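Local coordinates for protein putative glucarate dehydratase (Pseudomonas fluorescens, PDB 4IT1) that probably catalyses the magnesium-dependent dehydration of D-glucarate to 5-dehydro-4-deoxy-D-glucarate, as a member of the mandelate racemase/muconate lactonizing enzyme family, at residues A[185-190]-A[201-206]; A[295-300]-A[329-334]; A[81-86]-A[99-104]. All coordinates share one frame; numbering follows the deposited sequence.

Contact 1: A[185-190]-A[201-206]; sequences DNWGEA and ARMIEA
The contact is a cation-pi stack of Arg202 on Trp187, and it holds the loop that follows strand 163-170 against helix 193-207. The evidence for stacking is twofold: the guanidinium and indole planes differ by only 12°, and Arg202 CZ lies 3.8 Å from the centroid of the six-membered ring of Trp187, almost straight above it. The aliphatic part of the arginine shares in the overlap, since Arg202 CD comes to 3.4 Å from Trp187 CZ3. With CG anti to the backbone N (chi1 169°) and the chain extended as far as NE, Arg202 reaches from its helix to lay the guanidinium over the ring.

A second grip acts at the guanidinium edge. Arg202 NH2 donates to Asn186 OD1 at 3.1 Å, with an N-H...O angle of 154°. The donor stands above the amide's carbonyl plane, so the bond does not follow an oxygen lone pair. Stack and bond together probably limit how far the guanidinium can slide or turn.

Met203 meets the indole obliquely, its CE 3.8 Å from Trp187 CH2, while its side chain also packs on Ala168 and Leu170 of strand 163-170. Trp374 contacts both Trp187 and Met203. Replacing Trp187 by alanine would probably cost the Arg202 guanidinium its aromatic bed, leaving the bond to Asn186 OD1 as its hold within this contact, and open a gap beside Met203 CE.

The side chain of Met203 lies about 10 Å from that of Lys215, a predicted proton acceptor. Strand 163-170, the loop holding Trp187 and helix 193-207 form the first beta-loop-alpha unit of the modified (beta/alpha)7-beta barrel of the enolase superfamily; here the loop packs back onto its own helix.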
ATOM      1  N   ASP A 185      14.363 -36.806 -17.304  1.00 95.24           N
ATOM      2  CA  ASP A 185      13.256 -35.988 -17.815  1.00 84.66           C
ATOM      3  C   ASP A 185      13.207 -36.047 -19.343  1.00 77.10           C
ATOM      4  O   ASP A 185      14.207 -36.371 -19.988  1.00 68.08           O
ATOM      5  CB  ASP A 185      13.389 -34.532 -17.325  1.00 75.60           C
ATOM      6  CG  ASP A 185      14.598 -33.807 -17.929  1.00 79.24           C
ATOM      7  OD1 ASP A 185      14.603 -33.537 -19.147  1.00 73.31           O
ATOM      8  OD2 ASP A 185      15.548 -33.490 -17.182  1.00 86.96           O
ATOM      9  N   ASN A 186      12.051 -35.722 -19.918  1.00 80.64           N
ATOM     10  CA  ASN A 186      11.866 -35.787 -21.376  1.00 82.08           C
ATOM     11  C   ASN A 186      12.484 -34.631 -22.185  1.00 84.63           C
ATOM     12  O   ASN A 186      12.544 -34.702 -23.422  1.00 72.27           O
ATOM     13  CB  ASN A 186      10.379 -35.966 -21.727  1.00 80.60           C
ATOM     14  CG  ASN A 186       9.451 -35.230 -20.769  1.00 90.60           C
ATOM     15  OD1 ASN A 186       9.786 -34.167 -20.245  1.00 94.34           O
ATOM     16  ND2 ASN A 186       8.275 -35.801 -20.536  1.00 81.85           N
ATOM     17  N   TRP A 187      12.954 -33.590 -21.486  1.00 75.53           N
ATOM     18  CA  TRP A 187      13.503 -32.373 -22.118  1.00 61.66           C
ATOM     19  C   TRP A 187      14.815 -32.589 -22.883  1.00 57.36           C
ATOM     20  O   TRP A 187      15.082 -31.905 -23.874  1.00 50.98           O
ATOM     21  CB  TRP A 187      13.712 -31.252 -21.081  1.00 61.98           C
ATOM     22  CG  TRP A 187      12.463 -30.772 -20.384  1.00 52.79           C
ATOM     23  CD1 TRP A 187      11.920 -31.268 -19.232  1.00 52.85           C
ATOM     24  CD2 TRP A 187      11.615 -29.692 -20.793  1.00 51.58           C
ATOM     25  NE1 TRP A 187      10.778 -30.575 -18.905  1.00 46.22           N
ATOM     26  CE2 TRP A 187      10.572 -29.597 -19.845  1.00 49.00           C
ATOM     27  CE3 TRP A 187      11.628 -28.802 -21.882  1.00 51.29           C
ATOM     28  CZ2 TRP A 187       9.551 -28.646 -19.949  1.00 60.70           C
ATOM     29  CZ3 TRP A 187      10.620 -27.854 -21.979  1.00 57.43           C
ATOM     30  CH2 TRP A 187       9.592 -27.786 -21.017  1.00 57.25           C
ATOM     31  N   GLY A 188      15.643 -33.522 -22.419  1.00 63.71           N
ATOM     32  CA  GLY A 188      16.978 -33.705 -22.996  1.00 66.12           C
ATOM     33  C   GLY A 188      17.913 -32.583 -22.570  1.00 74.28           C
ATOM     34  O   GLY A 188      17.545 -31.735 -21.750  1.00 71.36           O
ATOM     35  N   GLU A 189      19.121 -32.568 -23.124  1.00 69.45           N
ATOM     36  CA  GLU A 189      20.103 -31.563 -22.748  1.00 74.34           C
ATOM     37  C   GLU A 189      19.904 -30.262 -23.521  1.00 80.80           C
ATOM     38  O   GLU A 189      19.301 -30.245 -24.597  1.00 75.29           O
ATOM     39  CB  GLU A 189      21.538 -32.093 -22.886  1.00 69.94           C
ATOM     40  CG  GLU A 189      22.125 -32.063 -24.290  1.00 76.36           C
ATOM     41  CD  GLU A 189      23.629 -32.286 -24.310  1.00 80.36           C
ATOM     42  OE1 GLU A 189      24.167 -32.886 -23.352  1.00 81.07           O
ATOM     43  OE2 GLU A 189      24.280 -31.865 -25.291  1.00 84.94           O
ATOM     44  N   ALA A 190      20.412 -29.175 -22.948  1.00 72.71           N
ATOM     45  CA  ALA A 190      20.317 -27.857 -23.551  1.00 67.30           C
ATOM     46  C   ALA A 190      21.578 -27.065 -23.231  1.00 63.64           C
ATOM     47  O   ALA A 190      21.690 -26.454 -22.169  1.00 56.22           O
ATOM     48  CB  ALA A 190      19.069 -27.134 -23.055  1.00 68.61           C
ATOM     49  N   ALA A 201      10.572 -23.520 -28.258  1.00 67.99           N
ATOM     50  CA  ALA A 201       9.537 -24.012 -29.167  1.00 70.76           C
ATOM     51  C   ALA A 201       8.571 -24.939 -28.436  1.00 66.28           C
ATOM     52  O   ALA A 201       7.353 -24.755 -28.519  1.00 71.92           O
ATOM     53  CB  ALA A 201      10.161 -24.715 -30.364  1.00 66.73           C
ATOM     54  N   ARG A 202       9.119 -25.900 -27.692  1.00 63.26           N
ATOM     55  CA  ARG A 202       8.301 -26.821 -26.913  1.00 64.58           C
ATOM     56  C   ARG A 202       7.346 -26.079 -25.990  1.00 64.46           C
ATOM     57  O   ARG A 202       6.165 -26.419 -25.913  1.00 68.28           O
ATOM     58  CB  ARG A 202       9.168 -27.787 -26.108  1.00 67.91           C
ATOM     59  CG  ARG A 202       8.373 -28.582 -25.083  1.00 68.53           C
ATOM     60  CD  ARG A 202       9.187 -29.720 -24.497  1.00 75.54           C
ATOM     61  NE  ARG A 202       8.511 -30.315 -23.345  1.00 78.62           N
ATOM     62  CZ  ARG A 202       8.854 -31.475 -22.792  1.00 79.33           C
ATOM     63  NH1 ARG A 202       9.871 -32.178 -23.288  1.00 67.65           N
ATOM     64  NH2 ARG A 202       8.174 -31.938 -21.746  1.00 64.24           N
ATOM     65  N   MET A 203       7.867 -25.061 -25.307  1.00 65.83           N
ATOM     66  CA  MET A 203       7.090 -24.293 -24.333  1.00 68.30           C
ATOM     67  C   MET A 203       6.043 -23.406 -24.994  1.00 64.69           C
ATOM     68  O   MET A 203       4.900 -23.334 -24.530  1.00 55.45           O
ATOM     69  CB  MET A 203       8.013 -23.428 -23.471  1.00 75.82           C
ATOM     70  CG  MET A 203       8.793 -24.191 -22.416  1.00 82.46           C
ATOM     71  SD  MET A 203       9.696 -23.068 -21.334  1.00 81.45           S
ATOM     72  CE  MET A 203      10.364 -24.215 -20.139  1.00 82.18           C
ATOM     73  N   ILE A 204       6.452 -22.719 -26.063  1.00 71.20           N
ATOM     74  CA  ILE A 204       5.555 -21.856 -26.842  1.00 79.03           C
ATOM     75  C   ILE A 204       4.400 -22.660 -27.458  1.00 77.75           C
ATOM     76  O   ILE A 204       3.244 -22.257 -27.350  1.00 77.33           O
ATOM     77  CB  ILE A 204       6.323 -21.037 -27.911  1.00 82.31           C
ATOM     78  CG1 ILE A 204       7.296 -20.063 -27.228  1.00 73.49           C
ATOM     79  CG2 ILE A 204       5.354 -20.293 -28.827  1.00 84.90           C
ATOM     80  CD1 ILE A 204       8.239 -19.338 -28.164  1.00 66.36           C
ATOM     81  N   GLU A 205       4.722 -23.796 -28.080  1.00 80.78           N
ATOM     82  CA  GLU A 205       3.712 -24.734 -28.585  1.00 81.75           C
ATOM     83  C   GLU A 205       2.711 -25.146 -27.496  1.00 81.01           C
ATOM     84  O   GLU A 205       1.497 -25.103 -27.714  1.00 80.53           O
ATOM     85  CB  GLU A 205       4.391 -25.966 -29.218  1.00 89.61           C
ATOM     86  CG  GLU A 205       3.601 -27.278 -29.179  1.00105.76           C
ATOM     87  CD  GLU A 205       2.485 -27.359 -30.211  1.00123.45           C
ATOM     88  OE1 GLU A 205       1.389 -27.855 -29.866  1.00115.91           O
ATOM     89  OE2 GLU A 205       2.699 -26.939 -31.370  1.00128.82           O
ATOM     90  N   ALA A 206       3.225 -25.510 -26.322  1.00 71.28           N
ATOM     91  CA  ALA A 206       2.400 -26.099 -25.270  1.00 66.61           C
ATOM     92  C   ALA A 206       1.585 -25.081 -24.489  1.00 63.57           C
ATOM     93  O   ALA A 206       0.504 -25.404 -23.997  1.00 69.36           O
ATOM     94  CB  ALA A 206       3.257 -26.933 -24.325  1.00 71.00           C
TER

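Contact 2: A[295-300]-A[329-334]; sequences TDFDEF and AKMCDT
Met331 is met by two phenylalanines, Phe297 and Phe300, and can be followed outward from its helix. Its CB is 3.8 Å from Phe300 CZ, so packing on that ring starts at the base of the side chain. The sulfur serves both rings. Met331 SD sits at the edge of Phe297, 3.7 Å from CE1, and stands over the face of Phe300 at a longer range, 4.9 Å from the ring centroid; both are Met-aromatic contacts. A bend at the last torsion (chi3 78°) then brings Met331 CE to 3.7 Å from Phe300 CE1.

The rim of Phe300 meets the same helix at two more points: its CZ lies 3.6 Å from Met331 O, and its CE2 lies 4.0 Å from Cys332 SG. Both approach near the ring plane, so the phenylalanine points its edge at the helix backbone and the cysteine.

Helix 297-306, which comes after strand 288-290, and helix 322-334, which comes after strand 311-314 and the short helix 316-319, are thereby joined side by side on the outside of the barrel. The second subunit borders this seam, where its own Met331 packs on Met331 and its Lys330 makes a cation-pi contact with Phe297.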
ATOM      1  N   THR A 295      14.961  -6.344  -2.851  1.00 39.88           N
ATOM      2  CA  THR A 295      14.183  -7.492  -2.397  1.00 41.27           C
ATOM      3  C   THR A 295      13.378  -7.163  -1.150  1.00 44.20           C
ATOM      4  O   THR A 295      12.641  -8.016  -0.657  1.00 52.00           O
ATOM      5  CB  THR A 295      15.069  -8.725  -2.103  1.00 42.28           C
ATOM      6  OG1 THR A 295      15.958  -8.434  -1.009  1.00 40.89           O
ATOM      7  CG2 THR A 295      15.876  -9.123  -3.326  1.00 35.25           C
ATOM      8  N   ASP A 296      13.522  -5.939  -0.636  1.00 39.06           N
ATOM      9  CA  ASP A 296      12.721  -5.473   0.505  1.00 37.39           C
ATOM     10  C   ASP A 296      12.633  -3.954   0.500  1.00 37.21           C
ATOM     11  O   ASP A 296      13.271  -3.292  -0.321  1.00 41.47           O
ATOM     12  CB  ASP A 296      13.256  -6.012   1.855  1.00 39.14           C
ATOM     13  CG  ASP A 296      14.578  -5.358   2.291  1.00 41.38           C
ATOM     14  OD1 ASP A 296      14.762  -4.128   2.147  1.00 41.74           O
ATOM     15  OD2 ASP A 296      15.436  -6.085   2.815  1.00 49.43           O
ATOM     16  N   PHE A 297      11.851  -3.400   1.420  1.00 35.71           N
ATOM     17  CA  PHE A 297      11.550  -1.976   1.389  1.00 39.84           C
ATOM     18  C   PHE A 297      12.742  -1.050   1.651  1.00 45.64           C
ATOM     19  O   PHE A 297      12.811   0.048   1.095  1.00 45.92           O
ATOM     20  CB  PHE A 297      10.347  -1.654   2.279  1.00 40.17           C
ATOM     21  CG  PHE A 297       9.045  -2.161   1.720  1.00 49.27           C
ATOM     22  CD1 PHE A 297       8.349  -1.423   0.761  1.00 47.11           C
ATOM     23  CD2 PHE A 297       8.523  -3.386   2.129  1.00 49.46           C
ATOM     24  CE1 PHE A 297       7.155  -1.895   0.231  1.00 51.35           C
ATOM     25  CE2 PHE A 297       7.323  -3.858   1.607  1.00 54.68           C
ATOM     26  CZ  PHE A 297       6.638  -3.112   0.656  1.00 47.65           C
ATOM     27  N   ASP A 298      13.688  -1.501   2.472  1.00 44.55           N
ATOM     28  CA  ASP A 298      14.896  -0.719   2.741  1.00 44.99           C
ATOM     29  C   ASP A 298      15.800  -0.680   1.518  1.00 37.17           C
ATOM     30  O   ASP A 298      16.349   0.363   1.179  1.00 39.38           O
ATOM     31  CB  ASP A 298      15.653  -1.284   3.946  1.00 49.06           C
ATOM     32  CG  ASP A 298      14.808  -1.306   5.201  1.00 51.34           C
ATOM     33  OD1 ASP A 298      14.218  -0.260   5.550  1.00 62.39           O
ATOM     34  OD2 ASP A 298      14.730  -2.374   5.841  1.00 71.76           O
ATOM     35  N   GLU A 299      15.935  -1.817   0.850  1.00 38.01           N
ATOM     36  CA  GLU A 299      16.683  -1.889  -0.402  1.00 42.80           C
ATOM     37  C   GLU A 299      16.064  -0.988  -1.478  1.00 42.03           C
ATOM     38  O   GLU A 299      16.791  -0.366  -2.267  1.00 40.69           O
ATOM     39  CB  GLU A 299      16.792  -3.341  -0.874  1.00 42.45           C
ATOM     40  CG  GLU A 299      17.650  -4.207   0.050  1.00 47.61           C
ATOM     41  CD  GLU A 299      17.693  -5.677  -0.354  1.00 58.10           C
ATOM     42  OE1 GLU A 299      18.277  -6.486   0.403  1.00 57.38           O
ATOM     43  OE2 GLU A 299      17.142  -6.037  -1.420  1.00 55.39           O
ATOM     44  N   PHE A 300      14.729  -0.909  -1.490  1.00 42.05           N
ATOM     45  CA  PHE A 300      14.001  -0.049  -2.429  1.00 40.54           C
ATOM     46  C   PHE A 300      14.436   1.409  -2.239  1.00 42.05           C
ATOM     47  O   PHE A 300      14.780   2.078  -3.212  1.00 43.01           O
ATOM     48  CB  PHE A 300      12.484  -0.207  -2.253  1.00 38.51           C
ATOM     49  CG  PHE A 300      11.651   0.681  -3.158  1.00 44.35           C
ATOM     50  CD1 PHE A 300      11.397   2.015  -2.824  1.00 40.50           C
ATOM     51  CD2 PHE A 300      11.093   0.176  -4.333  1.00 43.16           C
ATOM     52  CE1 PHE A 300      10.632   2.825  -3.650  1.00 42.15           C
ATOM     53  CE2 PHE A 300      10.320   0.979  -5.163  1.00 40.00           C
ATOM     54  CZ  PHE A 300      10.090   2.304  -4.822  1.00 43.17           C
ATOM     55  N   ALA A 329       3.976  -2.212  -5.664  1.00 45.77           N
ATOM     56  CA  ALA A 329       3.600  -1.789  -7.023  1.00 44.95           C
ATOM     57  C   ALA A 329       3.320  -0.283  -7.067  1.00 37.31           C
ATOM     58  O   ALA A 329       3.778   0.422  -7.969  1.00 41.23           O
ATOM     59  CB  ALA A 329       2.404  -2.581  -7.533  1.00 43.20           C
ATOM     60  N   LYS A 330       2.587   0.193  -6.067  1.00 34.82           N
ATOM     61  CA  LYS A 330       2.252   1.601  -5.923  1.00 38.51           C
ATOM     62  C   LYS A 330       3.502   2.458  -5.737  1.00 47.82           C
ATOM     63  O   LYS A 330       3.587   3.580  -6.261  1.00 49.16           O
ATOM     64  CB  LYS A 330       1.295   1.782  -4.740  1.00 42.63           C
ATOM     65  CG  LYS A 330       0.810   3.201  -4.496  1.00 49.21           C
ATOM     66  CD  LYS A 330       0.008   3.722  -5.678  1.00 54.44           C
ATOM     67  CE  LYS A 330      -0.506   5.121  -5.400  1.00 62.85           C
ATOM     68  NZ  LYS A 330      -1.074   5.739  -6.626  1.00 72.13           N
ATOM     69  N   MET A 331       4.470   1.922  -4.997  1.00 47.19           N
ATOM     70  CA  MET A 331       5.725   2.626  -4.739  1.00 42.71           C
ATOM     71  C   MET A 331       6.565   2.729  -5.999  1.00 39.01           C
ATOM     72  O   MET A 331       7.157   3.771  -6.259  1.00 39.05           O
ATOM     73  CB  MET A 331       6.523   1.956  -3.618  1.00 45.92           C
ATOM     74  CG  MET A 331       5.963   2.214  -2.228  1.00 43.91           C
ATOM     75  SD  MET A 331       7.016   1.598  -0.890  1.00 57.82           S
ATOM     76  CE  MET A 331       8.288   2.849  -0.802  1.00 50.46           C
ATOM     77  N   CYS A 332       6.608   1.652  -6.778  1.00 39.29           N
ATOM     78  CA  CYS A 332       7.285   1.668  -8.073  1.00 47.50           C
ATOM     79  C   CYS A 332       6.676   2.723  -8.990  1.00 45.43           C
ATOM     80  O   CYS A 332       7.399   3.483  -9.641  1.00 41.12           O
ATOM     81  CB  CYS A 332       7.199   0.304  -8.746  1.00 50.37           C
ATOM     82  SG  CYS A 332       8.164  -0.980  -7.926  1.00 48.04           S
ATOM     83  N   ASP A 333       5.342   2.760  -9.026  1.00 44.81           N
ATOM     84  CA  ASP A 333       4.609   3.761  -9.798  1.00 49.78           C
ATOM     85  C   ASP A 333       5.018   5.162  -9.362  1.00 44.74           C
ATOM     86  O   ASP A 333       5.206   6.043 -10.193  1.00 50.42           O
ATOM     87  CB  ASP A 333       3.097   3.581  -9.634  1.00 55.61           C
ATOM     88  CG  ASP A 333       2.288   4.570 -10.480  1.00 59.32           C
ATOM     89  OD1 ASP A 333       2.210   4.389 -11.711  1.00 53.67           O
ATOM     90  OD2 ASP A 333       1.722   5.525  -9.910  1.00 51.91           O
ATOM     91  N   THR A 334       5.172   5.348  -8.056  1.00 45.28           N
ATOM     92  CA  THR A 334       5.498   6.647  -7.487  1.00 42.74           C
ATOM     93  C   THR A 334       6.901   7.097  -7.873  1.00 48.07           C
ATOM     94  O   THR A 334       7.141   8.288  -8.098  1.00 46.15           O
ATOM     95  CB  THR A 334       5.332   6.618  -5.967  1.00 41.92           C
ATOM     96  OG1 THR A 334       3.961   6.353  -5.669  1.00 47.15           O
ATOM     97  CG2 THR A 334       5.728   7.930  -5.329  1.00 42.74           C
TER

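Contact 3: A[81-86]-A[99-104]; sequences QQVQSQ and RRIVQT
Gln82 O takes a bond from Ser85 OG and a weak one from Gln86 NE2, and Gln86 also leans on Ile101 of the facing helix. Ser85 OG lies 3.2 Å from Gln82 O and approaches from above the carbonyl plane; the bond from Gln86 NE2 to Gln82 O, at 3.0 Å, is weak because its N-H...O angle is just 129°. Gln86 NE2 also bonds to Thr105 OG1 on helix 95-107, a polar tie to that helix.

Beside it the interface is apolar. Ile101 CG2 touches Gln86 CB at 4.0 Å, the two side chains sliding past each other in opposite directions. The same methyl lies 4.2 Å from Val83 CG1, which points across because it is anti to the backbone N (chi1 -180°). Val83 CG1 further meets Val102 CG2 at 4.1 Å, so one valine methyl touches two neighbours on the opposing helix.

The axes of the two segments approach to 10.0 Å and run at 137° to each other, a splayed antiparallel pairing. Helix 128-148 packs against both, with Phe136 on Val83 and Ala132 on Val102. Such a helical bundle beside a three-stranded antiparallel sheet is characteristic of the N-terminal capping domain of the enolase superfamily.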
ATOM      1  N   GLN A  81       6.151 -23.930  11.437  1.00 68.35           N
ATOM      2  CA  GLN A  81       5.673 -24.802  12.518  1.00 70.90           C
ATOM      3  C   GLN A  81       5.474 -24.045  13.834  1.00 62.68           C
ATOM      4  O   GLN A  81       4.420 -24.145  14.460  1.00 66.61           O
ATOM      5  CB  GLN A  81       6.628 -25.980  12.728  1.00 80.47           C
ATOM      6  CG  GLN A  81       6.521 -27.086  11.688  1.00 95.50           C
ATOM      7  CD  GLN A  81       6.976 -28.440  12.219  1.00117.41           C
ATOM      8  OE1 GLN A  81       7.725 -28.526  13.196  1.00122.14           O
ATOM      9  NE2 GLN A  81       6.516 -29.508  11.574  1.00115.14           N
ATOM     10  N   GLN A  82       6.490 -23.285  14.237  1.00 66.52           N
ATOM     11  CA  GLN A  82       6.429 -22.439  15.438  1.00 73.77           C
ATOM     12  C   GLN A  82       5.202 -21.524  15.456  1.00 76.49           C
ATOM     13  O   GLN A  82       4.515 -21.414  16.475  1.00 75.17           O
ATOM     14  CB  GLN A  82       7.699 -21.589  15.546  1.00 75.89           C
ATOM     15  CG  GLN A  82       8.942 -22.331  16.019  1.00 88.10           C
ATOM     16  CD  GLN A  82       9.335 -21.989  17.443  1.00 97.91           C
ATOM     17  OE1 GLN A  82      10.491 -21.662  17.714  1.00104.40           O
ATOM     18  NE2 GLN A  82       8.373 -22.058  18.362  1.00 97.62           N
ATOM     19  N   VAL A  83       4.939 -20.870  14.325  1.00 79.73           N
ATOM     20  CA  VAL A  83       3.829 -19.919  14.216  1.00 76.76           C
ATOM     21  C   VAL A  83       2.486 -20.649  14.152  1.00 69.24           C
ATOM     22  O   VAL A  83       1.523 -20.233  14.802  1.00 61.41           O
ATOM     23  CB  VAL A  83       3.997 -18.968  13.009  1.00 80.68           C
ATOM     24  CG1 VAL A  83       2.835 -17.989  12.931  1.00 89.84           C
ATOM     25  CG2 VAL A  83       5.309 -18.203  13.107  1.00 82.87           C
ATOM     26  N   GLN A  84       2.445 -21.740  13.381  1.00 63.17           N
ATOM     27  CA  GLN A  84       1.254 -22.592  13.241  1.00 69.36           C
ATOM     28  C   GLN A  84       0.442 -22.749  14.533  1.00 65.50           C
ATOM     29  O   GLN A  84      -0.766 -22.493  14.548  1.00 73.97           O
ATOM     30  CB  GLN A  84       1.653 -23.968  12.689  1.00 80.05           C
ATOM     31  CG  GLN A  84       0.650 -25.083  12.949  1.00 92.85           C
ATOM     32  CD  GLN A  84       1.221 -26.450  12.648  1.00107.01           C
ATOM     33  OE1 GLN A  84       2.165 -26.896  13.300  1.00104.82           O
ATOM     34  NE2 GLN A  84       0.651 -27.125  11.655  1.00108.79           N
ATOM     35  N   SER A  85       1.118 -23.147  15.609  1.00 70.00           N
ATOM     36  CA  SER A  85       0.475 -23.403  16.899  1.00 78.95           C
ATOM     37  C   SER A  85      -0.205 -22.174  17.499  1.00 73.21           C
ATOM     38  O   SER A  85      -1.198 -22.300  18.214  1.00 76.90           O
ATOM     39  CB  SER A  85       1.487 -23.978  17.897  1.00 83.03           C
ATOM     40  OG  SER A  85       2.434 -23.001  18.289  1.00 78.09           O
ATOM     41  N   GLN A  86       0.326 -20.990  17.206  1.00 73.91           N
ATOM     42  CA  GLN A  86      -0.208 -19.747  17.770  1.00 71.47           C
ATOM     43  C   GLN A  86      -1.504 -19.262  17.107  1.00 63.00           C
ATOM     44  O   GLN A  86      -2.219 -18.425  17.669  1.00 63.01           O
ATOM     45  CB  GLN A  86       0.859 -18.651  17.740  1.00 68.08           C
ATOM     46  CG  GLN A  86       1.771 -18.651  18.956  1.00 72.52           C
ATOM     47  CD  GLN A  86       3.166 -18.120  18.661  1.00 76.27           C
ATOM     48  OE1 GLN A  86       3.606 -17.144  19.268  1.00 67.72           O
ATOM     49  NE2 GLN A  86       3.873 -18.772  17.732  1.00 73.39           N
ATOM     50  N   ARG A  99       0.772 -10.424  12.024  1.00 64.60           N
ATOM     51  CA  ARG A  99       2.098  -9.824  11.862  1.00 67.33           C
ATOM     52  C   ARG A  99       2.848  -9.744  13.196  1.00 61.82           C
ATOM     53  O   ARG A  99       4.005 -10.162  13.279  1.00 60.94           O
ATOM     54  CB  ARG A  99       2.013  -8.441  11.196  1.00 69.49           C
ATOM     55  CG  ARG A  99       3.365  -7.858  10.800  1.00 73.37           C
ATOM     56  CD  ARG A  99       3.239  -6.591   9.959  1.00 86.35           C
ATOM     57  NE  ARG A  99       3.073  -6.872   8.530  1.00 81.97           N
ATOM     58  CZ  ARG A  99       4.068  -7.164   7.688  1.00 87.68           C
ATOM     59  NH1 ARG A  99       5.324  -7.226   8.117  1.00 88.21           N
ATOM     60  NH2 ARG A  99       3.806  -7.400   6.408  1.00 70.09           N
ATOM     61  N   ARG A 100       2.189  -9.222  14.232  1.00 54.71           N
ATOM     62  CA  ARG A 100       2.815  -9.095  15.552  1.00 61.09           C
ATOM     63  C   ARG A 100       3.255 -10.448  16.108  1.00 70.22           C
ATOM     64  O   ARG A 100       4.280 -10.546  16.784  1.00 61.19           O
ATOM     65  CB  ARG A 100       1.886  -8.400  16.543  1.00 59.80           C
ATOM     66  CG  ARG A 100       1.887  -6.880  16.458  1.00 62.53           C
ATOM     67  CD  ARG A 100       1.065  -6.275  17.585  1.00 61.04           C
ATOM     68  NE  ARG A 100      -0.184  -7.009  17.790  1.00 74.41           N
ATOM     69  CZ  ARG A 100      -1.394  -6.590  17.422  1.00 79.42           C
ATOM     70  NH1 ARG A 100      -2.448  -7.357  17.658  1.00 90.65           N
ATOM     71  NH2 ARG A 100      -1.561  -5.413  16.833  1.00 78.37           N
ATOM     72  N   ILE A 101       2.473 -11.481  15.799  1.00 68.91           N
ATOM     73  CA  ILE A 101       2.774 -12.855  16.192  1.00 68.51           C
ATOM     74  C   ILE A 101       4.029 -13.386  15.489  1.00 69.18           C
ATOM     75  O   ILE A 101       4.926 -13.918  16.149  1.00 62.44           O
ATOM     76  CB  ILE A 101       1.546 -13.778  15.972  1.00 68.45           C
ATOM     77  CG1 ILE A 101       0.504 -13.508  17.063  1.00 63.78           C
ATOM     78  CG2 ILE A 101       1.932 -15.256  15.958  1.00 62.68           C
ATOM     79  CD1 ILE A 101      -0.854 -14.106  16.778  1.00 65.89           C
ATOM     80  N   VAL A 102       4.092 -13.228  14.164  1.00 57.02           N
ATOM     81  CA  VAL A 102       5.257 -13.664  13.387  1.00 54.22           C
ATOM     82  C   VAL A 102       6.538 -12.965  13.858  1.00 59.46           C
ATOM     83  O   VAL A 102       7.600 -13.584  13.904  1.00 67.32           O
ATOM     84  CB  VAL A 102       5.061 -13.457  11.868  1.00 57.60           C
ATOM     85  CG1 VAL A 102       6.351 -13.741  11.110  1.00 56.05           C
ATOM     86  CG2 VAL A 102       3.942 -14.342  11.336  1.00 54.73           C
ATOM     87  N   GLN A 103       6.426 -11.691  14.229  1.00 60.41           N
ATOM     88  CA  GLN A 103       7.572 -10.919  14.719  1.00 66.35           C
ATOM     89  C   GLN A 103       8.086 -11.439  16.065  1.00 65.49           C
ATOM     90  O   GLN A 103       9.289 -11.569  16.259  1.00 65.11           O
ATOM     91  CB  GLN A 103       7.234  -9.426  14.817  1.00 59.10           C
ATOM     92  CG  GLN A 103       7.051  -8.742  13.471  1.00 65.95           C
ATOM     93  CD  GLN A 103       6.379  -7.382  13.561  1.00 69.23           C
ATOM     94  OE1 GLN A 103       6.614  -6.511  12.725  1.00 69.99           O
ATOM     95  NE2 GLN A 103       5.533  -7.195  14.569  1.00 67.19           N
ATOM     96  N   THR A 104       7.170 -11.736  16.984  1.00 69.14           N
ATOM     97  CA  THR A 104       7.521 -12.262  18.307  1.00 68.90           C
ATOM     98  C   THR A 104       8.230 -13.611  18.206  1.00 67.17           C
ATOM     99  O   THR A 104       9.216 -13.866  18.904  1.00 78.16           O
ATOM    100  CB  THR A 104       6.269 -12.385  19.193  1.00 65.83           C
ATOM    101  OG1 THR A 104       5.753 -11.077  19.437  1.00 69.18           O
ATOM    102  CG2 THR A 104       6.591 -13.042  20.532  1.00 76.18           C
TER

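From the N terminus the chain meets contact 3 first, which closes a loop of 12 residues, five of them helical, that runs from helix 74-87 into helix 95-107 of the N-terminal domain. Contact 1 follows, closing 10 residues, eight of them helical, so that the loop after strand 163-170 packs back on helix 193-207. Contact 2 comes last, spanning 28 residues that include strand 311-314. The three run in series, with none enclosing or crossing another. Contact 1 lies across the chain's centre from both others. Contacts 2 and 3 come within about 7 Å at their nearest atoms, without touching; a salt bridge from Arg99 to Asp324 of helix 322-334 links the N-terminal domain to the barrel there.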